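Putative isochorismatase (Bordetella bronchiseptica, PDB 3UAO) probably catalyses the hydrolysis of maleamate to maleate and ammonia, a step in the bacterial breakdown of nicotinate (vitamin B3). Local coordinates at residues 45-56 with 86-94; 142-151 with 175-185. One frame throughout, in Å; residues are numbered along the deposited sequence.

Contact 1. Residues 45-56 with 86-94; sequences YGLLIVDFVNGF and WAVAHSRIV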
# COMPACT_ATOMS: atom_id res chain seq x y z
N TYR A 45 -1.19 15.45 -17.68
CA TYR A 45 -2.16 15.75 -16.62
C TYR A 45 -3.25 14.71 -16.49
O TYR A 45 -3.54 13.97 -17.41
CB TYR A 45 -2.83 17.09 -16.85
CG TYR A 45 -1.86 18.20 -16.92
CD1 TYR A 45 -1.29 18.68 -15.79
CD2 TYR A 45 -1.49 18.77 -18.16
CE1 TYR A 45 -0.37 19.70 -15.85
CE2 TYR A 45 -0.58 19.76 -18.24
CZ TYR A 45 -0.02 20.23 -17.07
OH TYR A 45 0.92 21.23 -17.08
N GLY A 46 -3.86 14.70 -15.31
CA GLY A 46 -5.00 13.87 -15.00
C GLY A 46 -5.91 14.62 -14.05
O GLY A 46 -5.57 15.71 -13.54
N LEU A 47 -7.08 14.05 -13.84
CA LEU A 47 -8.13 14.68 -13.05
C LEU A 47 -8.74 13.63 -12.16
O LEU A 47 -9.16 12.57 -12.61
CB LEU A 47 -9.21 15.31 -13.96
CG LEU A 47 -10.53 15.82 -13.33
CD1 LEU A 47 -10.30 17.01 -12.45
CD2 LEU A 47 -11.53 16.15 -14.40
N LEU A 48 -8.79 13.94 -10.88
CA LEU A 48 -9.50 13.16 -9.90
C LEU A 48 -10.65 13.97 -9.36
O LEU A 48 -10.41 15.07 -8.85
CB LEU A 48 -8.55 12.92 -8.73
CG LEU A 48 -9.16 12.05 -7.65
CD1 LEU A 48 -9.59 10.75 -8.28
CD2 LEU A 48 -8.14 11.87 -6.59
N ILE A 49 -11.86 13.44 -9.44
CA ILE A 49 -13.01 14.05 -8.81
C ILE A 49 -13.40 13.17 -7.63
O ILE A 49 -13.89 12.05 -7.81
CB ILE A 49 -14.18 14.16 -9.79
CG1 ILE A 49 -13.76 14.86 -11.09
CG2 ILE A 49 -15.33 14.90 -9.17
CD1 ILE A 49 -14.85 14.89 -12.13
N VAL A 50 -13.22 13.65 -6.41
CA VAL A 50 -13.45 12.76 -5.27
C VAL A 50 -14.83 12.91 -4.62
O VAL A 50 -15.18 13.96 -4.15
CB VAL A 50 -12.22 12.69 -4.24
CG1 VAL A 50 -11.02 13.44 -4.74
CG2 VAL A 50 -12.59 13.06 -2.87
N ASP A 51 -15.61 11.84 -4.69
CA ASP A 51 -16.87 11.70 -3.96
C ASP A 51 -17.95 12.74 -4.21
O ASP A 51 -18.77 13.02 -3.33
CB ASP A 51 -16.61 11.63 -2.45
CG ASP A 51 -15.78 10.45 -2.07
OD1 ASP A 51 -15.63 9.54 -2.91
OD2 ASP A 51 -15.27 10.46 -0.94
N PHE A 52 -18.00 13.30 -5.40
CA PHE A 52 -19.13 14.16 -5.74
C PHE A 52 -20.35 13.30 -6.03
O PHE A 52 -20.75 13.15 -7.19
CB PHE A 52 -18.79 15.08 -6.92
CG PHE A 52 -18.17 16.38 -6.51
CD1 PHE A 52 -18.32 16.86 -5.22
CD2 PHE A 52 -17.48 17.15 -7.44
CE1 PHE A 52 -17.79 18.08 -4.88
CE2 PHE A 52 -16.96 18.36 -7.10
CZ PHE A 52 -17.11 18.83 -5.84
N VAL A 53 -20.94 12.76 -4.95
CA VAL A 53 -22.02 11.78 -5.04
C VAL A 53 -23.27 12.39 -4.43
O VAL A 53 -23.17 13.30 -3.62
CB VAL A 53 -21.64 10.42 -4.37
CG1 VAL A 53 -20.39 9.85 -5.02
CG2 VAL A 53 -21.42 10.57 -2.88
N ASN A 54 -24.45 11.91 -4.84
CA ASN A 54 -25.74 12.56 -4.46
C ASN A 54 -25.85 12.87 -2.94
O ASN A 54 -26.43 13.88 -2.56
CB ASN A 54 -26.95 11.69 -4.90
CG ASN A 54 -27.09 11.56 -6.42
OD1 ASN A 54 -27.25 10.45 -6.97
ND2 ASN A 54 -27.04 12.68 -7.11
N GLY A 55 -25.31 12.00 -2.10
CA GLY A 55 -25.42 12.18 -0.67
C GLY A 55 -24.57 13.32 -0.12
O GLY A 55 -24.90 13.90 0.91
N PHE A 56 -23.48 13.65 -0.80
CA PHE A 56 -22.65 14.84 -0.45
C PHE A 56 -23.13 16.16 -1.12
O PHE A 56 -22.76 17.25 -0.68
CB PHE A 56 -21.18 14.57 -0.78
CG PHE A 56 -20.50 13.68 0.20
CD1 PHE A 56 -19.88 14.20 1.30
CD2 PHE A 56 -20.49 12.32 0.02
CE1 PHE A 56 -19.25 13.36 2.23
CE2 PHE A 56 -19.89 11.49 0.93
CZ PHE A 56 -19.26 12.01 2.04
N TRP A 86 -7.30 13.84 -21.11
CA TRP A 86 -6.62 13.67 -19.84
C TRP A 86 -7.17 12.43 -19.20
O TRP A 86 -8.36 12.22 -19.23
CB TRP A 86 -6.89 14.85 -18.90
CG TRP A 86 -6.13 16.07 -19.18
CD1 TRP A 86 -5.15 16.24 -20.08
CD2 TRP A 86 -6.27 17.31 -18.49
NE1 TRP A 86 -4.66 17.52 -20.02
CE2 TRP A 86 -5.33 18.20 -19.05
CE3 TRP A 86 -7.11 17.77 -17.46
CZ2 TRP A 86 -5.21 19.52 -18.62
CZ3 TRP A 86 -6.98 19.08 -17.03
CH2 TRP A 86 -6.04 19.94 -17.61
N ALA A 87 -6.32 11.61 -18.60
CA ALA A 87 -6.82 10.52 -17.79
C ALA A 87 -7.85 11.10 -16.80
O ALA A 87 -7.64 12.19 -16.24
CB ALA A 87 -5.65 9.84 -17.04
N VAL A 88 -8.97 10.42 -16.59
CA VAL A 88 -9.98 10.90 -15.64
C VAL A 88 -10.48 9.77 -14.72
O VAL A 88 -10.80 8.69 -15.20
CB VAL A 88 -11.15 11.59 -16.35
CG1 VAL A 88 -12.17 12.14 -15.31
CG2 VAL A 88 -10.65 12.70 -17.21
N ALA A 89 -10.50 10.06 -13.41
CA ALA A 89 -10.87 9.10 -12.37
C ALA A 89 -11.88 9.72 -11.43
O ALA A 89 -11.75 10.87 -11.06
CB ALA A 89 -9.64 8.64 -11.60
N HIS A 90 -12.89 8.96 -11.09
CA HIS A 90 -13.92 9.38 -10.16
C HIS A 90 -13.89 8.41 -8.97
O HIS A 90 -13.62 7.23 -9.13
CB HIS A 90 -15.30 9.29 -10.83
CG HIS A 90 -15.37 9.95 -12.18
ND1 HIS A 90 -16.01 11.15 -12.39
CD2 HIS A 90 -14.87 9.57 -13.38
CE1 HIS A 90 -15.92 11.48 -13.67
NE2 HIS A 90 -15.23 10.54 -14.29
N SER A 91 -14.17 8.93 -7.78
CA SER A 91 -14.17 8.12 -6.59
C SER A 91 -15.60 8.12 -6.04
O SER A 91 -16.38 9.06 -6.24
CB SER A 91 -13.15 8.68 -5.57
OG SER A 91 -13.77 9.50 -4.59
N ARG A 92 -15.93 7.06 -5.34
CA ARG A 92 -17.22 6.90 -4.68
C ARG A 92 -16.94 6.14 -3.41
O ARG A 92 -16.10 5.25 -3.45
CB ARG A 92 -18.18 6.04 -5.52
CG ARG A 92 -18.59 6.61 -6.86
CD ARG A 92 -19.38 5.61 -7.66
NE ARG A 92 -20.52 5.14 -6.87
CZ ARG A 92 -21.13 3.96 -6.98
NH1 ARG A 92 -20.75 3.06 -7.87
NH2 ARG A 92 -22.11 3.68 -6.16
N ILE A 93 -17.58 6.51 -2.29
CA ILE A 93 -17.54 5.68 -1.09
C ILE A 93 -18.59 4.61 -1.29
O ILE A 93 -19.74 4.91 -1.67
CB ILE A 93 -17.75 6.48 0.20
CG1 ILE A 93 -16.56 7.42 0.42
CG2 ILE A 93 -17.83 5.58 1.45
CD1 ILE A 93 -16.71 8.40 1.61
N VAL A 94 -18.16 3.35 -1.14
CA VAL A 94 -19.05 2.19 -1.22
C VAL A 94 -18.70 1.13 -0.18
O VAL A 94 -17.59 0.60 -0.16
CB VAL A 94 -18.98 1.52 -2.59
CG1 VAL A 94 -19.75 0.16 -2.56
CG2 VAL A 94 -19.50 2.44 -3.69
O HOH W 1 -16.70 12.01 -7.82
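Ile-49 O is held by two donors: Ser-91 N, at 3.1 Å, and water 1, at 2.8 Å. The same water accepts from Phe-52 N, so it ties the end of strand 45-50 to the loop that follows. Upstream, Ile-49 N bonds Ala-89 O at 3.0 Å and Ala-89 N bonds Leu-47 O, giving a parallel ladder. Beside this ladder Leu-48 CD1 lies 3.9 Å from Ala-89 CB, while on the other face the Ile-49 and His-90 side chains lie side by side, Ile-49 CD1 touching His-90 CE1. At the start of the ladder Tyr-45 CB sits over one face of the Trp-86 indole, 3.7 Å from the five-membered ring's centroid, and the two aromatic planes are turned 51° apart. At the other end Asp-51 CG, set beside its backbone N (chi1 -62°), brings OD1 to Ser-91 OG, which donates to it (2.5 Å) from above the carboxylate plane. Asp-51 OD2 rests on Ile-93 CG1 and forms a salt bridge with Lys-139. An acidic residue just past the C-terminal end of a central parallel strand, paired with a lysine, is consistent with the Asp-Lys-Cys triad of isochorismatase-like cysteine hydrolases.

Contact 2. Residues 142-151 with 175-185; sequences PSAFYGTMLA and ASVVDAMSAGF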
# COMPACT_ATOMS: atom_id res chain seq x y z
N PRO A 142 -11.32 7.53 3.55
CA PRO A 142 -11.32 8.88 3.00
C PRO A 142 -10.56 9.09 1.68
O PRO A 142 -11.06 9.79 0.77
CB PRO A 142 -10.65 9.72 4.10
CG PRO A 142 -10.78 8.92 5.32
CD PRO A 142 -10.77 7.49 4.93
N SER A 143 -9.38 8.51 1.55
CA SER A 143 -8.52 8.76 0.36
C SER A 143 -8.83 7.87 -0.82
O SER A 143 -8.99 6.70 -0.68
CB SER A 143 -7.05 8.56 0.73
OG SER A 143 -6.24 8.43 -0.43
N ALA A 144 -8.85 8.44 -2.02
CA ALA A 144 -9.13 7.66 -3.24
C ALA A 144 -7.99 6.70 -3.58
O ALA A 144 -8.10 5.89 -4.53
CB ALA A 144 -9.41 8.61 -4.44
N PHE A 145 -6.91 6.78 -2.81
CA PHE A 145 -5.71 5.98 -3.02
C PHE A 145 -5.62 4.82 -2.04
O PHE A 145 -5.01 3.77 -2.37
CB PHE A 145 -4.43 6.85 -2.86
CG PHE A 145 -4.21 7.82 -3.99
CD1 PHE A 145 -3.42 7.48 -5.06
CD2 PHE A 145 -4.81 9.05 -4.00
CE1 PHE A 145 -3.25 8.36 -6.13
CE2 PHE A 145 -4.62 9.91 -5.03
CZ PHE A 145 -3.84 9.56 -6.10
N TYR A 146 -6.17 4.99 -0.82
CA TYR A 146 -6.00 3.97 0.22
C TYR A 146 -6.76 2.68 -0.11
O TYR A 146 -8.01 2.64 -0.07
CB TYR A 146 -6.44 4.48 1.62
CG TYR A 146 -5.80 3.62 2.68
CD1 TYR A 146 -4.60 4.00 3.26
CD2 TYR A 146 -6.31 2.37 3.00
CE1 TYR A 146 -3.93 3.16 4.18
CE2 TYR A 146 -5.65 1.51 3.93
CZ TYR A 146 -4.46 1.89 4.50
OH TYR A 146 -3.78 1.08 5.42
N GLY A 147 -6.03 1.60 -0.38
CA GLY A 147 -6.69 0.30 -0.56
C GLY A 147 -7.51 0.25 -1.82
O GLY A 147 -8.57 -0.37 -1.87
N THR A 148 -7.02 0.94 -2.83
CA THR A 148 -7.60 1.01 -4.14
C THR A 148 -6.46 0.93 -5.14
O THR A 148 -5.28 0.91 -4.78
CB THR A 148 -8.32 2.35 -4.41
OG1 THR A 148 -7.35 3.36 -4.75
CG2 THR A 148 -9.18 2.83 -3.20
N MET A 149 -6.82 0.91 -6.40
CA MET A 149 -5.84 0.79 -7.47
C MET A 149 -5.52 2.12 -8.12
O MET A 149 -4.89 2.14 -9.19
CB MET A 149 -6.36 -0.20 -8.52
CG MET A 149 -6.35 -1.64 -8.06
SD MET A 149 -4.69 -2.32 -8.16
CE MET A 149 -4.44 -2.47 -9.92
N LEU A 150 -5.88 3.24 -7.48
CA LEU A 150 -5.70 4.57 -8.11
C LEU A 150 -4.24 4.82 -8.46
O LEU A 150 -3.94 5.19 -9.60
CB LEU A 150 -6.29 5.72 -7.29
CG LEU A 150 -6.39 7.05 -8.05
CD1 LEU A 150 -7.02 6.88 -9.39
CD2 LEU A 150 -7.18 8.14 -7.28
N ALA A 151 -3.32 4.61 -7.50
CA ALA A 151 -1.91 4.93 -7.77
C ALA A 151 -1.47 4.20 -9.04
O ALA A 151 -0.85 4.77 -9.90
CB ALA A 151 -1.02 4.55 -6.63
N ALA A 175 -7.41 14.03 2.25
CA ALA A 175 -6.78 12.71 2.41
C ALA A 175 -6.24 12.28 1.06
O ALA A 175 -5.15 11.79 0.97
CB ALA A 175 -7.80 11.68 2.95
N SER A 176 -7.03 12.48 0.02
CA SER A 176 -6.66 12.09 -1.31
C SER A 176 -5.48 12.91 -1.88
O SER A 176 -4.71 12.39 -2.71
CB SER A 176 -7.88 12.24 -2.22
OG SER A 176 -8.90 11.36 -1.87
N VAL A 177 -5.37 14.17 -1.49
CA VAL A 177 -4.32 15.04 -1.98
C VAL A 177 -2.96 14.71 -1.35
O VAL A 177 -1.93 14.62 -2.03
CB VAL A 177 -4.72 16.50 -1.71
CG1 VAL A 177 -3.48 17.43 -1.58
CG2 VAL A 177 -5.71 16.98 -2.79
N VAL A 178 -2.95 14.52 -0.04
CA VAL A 178 -1.77 14.08 0.66
C VAL A 178 -1.32 12.73 0.10
O VAL A 178 -0.13 12.49 -0.05
CB VAL A 178 -2.05 13.98 2.16
CG1 VAL A 178 -0.94 13.20 2.89
CG2 VAL A 178 -2.23 15.40 2.75
N ASP A 179 -2.27 11.84 -0.21
CA ASP A 179 -1.87 10.53 -0.79
C ASP A 179 -1.23 10.64 -2.15
O ASP A 179 -0.23 9.91 -2.46
CB ASP A 179 -3.03 9.53 -0.84
CG ASP A 179 -3.15 8.68 0.47
OD1 ASP A 179 -2.18 8.61 1.24
OD2 ASP A 179 -4.20 8.03 0.69
N ALA A 180 -1.78 11.55 -2.95
CA ALA A 180 -1.39 11.73 -4.32
C ALA A 180 0.02 12.19 -4.32
O ALA A 180 0.87 11.73 -5.06
CB ALA A 180 -2.29 12.76 -4.99
N MET A 181 0.27 13.15 -3.46
CA MET A 181 1.61 13.67 -3.25
C MET A 181 2.53 12.52 -2.85
O MET A 181 3.57 12.28 -3.46
CB MET A 181 1.61 14.72 -2.14
CG MET A 181 2.95 15.39 -2.06
SD MET A 181 3.17 16.21 -0.50
CE MET A 181 3.36 14.79 0.58
N SER A 182 2.13 11.83 -1.81
CA SER A 182 2.91 10.75 -1.31
C SER A 182 3.21 9.71 -2.42
O SER A 182 4.35 9.33 -2.57
CB SER A 182 2.22 10.16 -0.10
OG SER A 182 1.96 11.15 0.88
N ALA A 183 2.23 9.37 -3.23
CA ALA A 183 2.39 8.42 -4.34
C ALA A 183 3.27 8.87 -5.51
O ALA A 183 3.49 8.10 -6.44
CB ALA A 183 1.02 8.01 -4.84
N GLY A 184 3.77 10.11 -5.50
CA GLY A 184 4.57 10.62 -6.60
C GLY A 184 3.94 11.53 -7.64
O GLY A 184 4.58 11.84 -8.64
N PHE A 185 2.71 11.99 -7.41
CA PHE A 185 2.01 12.90 -8.35
C PHE A 185 1.98 14.35 -7.83
O PHE A 185 1.87 14.60 -6.65
CB PHE A 185 0.59 12.38 -8.64
CG PHE A 185 0.55 10.90 -8.97
CD1 PHE A 185 0.96 10.43 -10.19
CD2 PHE A 185 0.15 9.99 -8.04
CE1 PHE A 185 0.99 9.07 -10.50
CE2 PHE A 185 0.13 8.62 -8.34
CZ PHE A 185 0.57 8.17 -9.58
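Phe-145 and Asp-179 pass each other pointing opposite ways, with the ring plane 76° from the carboxylate plane and Phe-145 CB 3.6 Å from Asp-179 CB. With CG anti to the carbonyl carbon (chi1 -72°), the phenyl ring lies against helix 174-182. One face takes the helix backbone, Ala-180 CA standing 4.1 Å from the ring centroid in a CH-pi contact, and the opposite face takes Leu-150 CD2. The ring's CE2 meets Ala-180 CB at 3.7 Å, and its CE1 reaches Phe-185 CE2 at 4.0 Å, the two phenyl side chains crossing at a slant. Phe-185 in turn brings CZ to Ala-151 O, which sits at the edge of its ring.

The loop is held in shape by two ST turns: Ser-143 OG accepts from Phe-145 N, and Thr-148 OG1 accepts from Leu-150 N where helix 150-156 begins. Between them Phe-145 to Thr-148 form a type II turn, and across the contact a Schellman motif with Gly-184 at positive phi closes off the helix. This is a loop-to-helix junction on one side of the sheet of a Rossmann-like alpha/beta fold.

Ser-143 OG, swung anti to its own amide nitrogen (chi1 164°), points at Asp-179 OD2. It donates there, though the very short separation makes the exact length doubtful. Ser-176 OG receives Ala-144 N at 2.9 Å and also bonds O of the S-hydroxycysteine at position 172. The loop is thus tied to the start of the helix that follows this oxidised cysteine. Nearby, Pro-142 CB packs 3.6 Å from Ala-175 CB. Beyond the chain, Pro-142 lies on Met-181 of the second subunit and Tyr-146 on its Ala-183.

In the fold
Contact 1 closes before contact 2 opens along the chain, and their centres lie 12 Å apart within one isochorismatase domain. Contact 1 joins two neighbouring inner strands of the six-stranded parallel sheet; contact 2 lies against the face that carries Leu-48, Ala-89 and Ser-91. The layers meet where Leu-48 CD1 packs on Leu-150 CD2 at 3.7 Å and Ser-91 CB on Ala-144 CB at 3.9 Å. Lys-139, the partner of Asp-51 at the end of strand 135-139, outermost within this chain, also bonds Pro-142 O. With the modified cysteine at position 172 preceding helix 174-182, the two contacts probably flank the catalytic site, while contact 2 also faces neighbouring subunits of the tetramer.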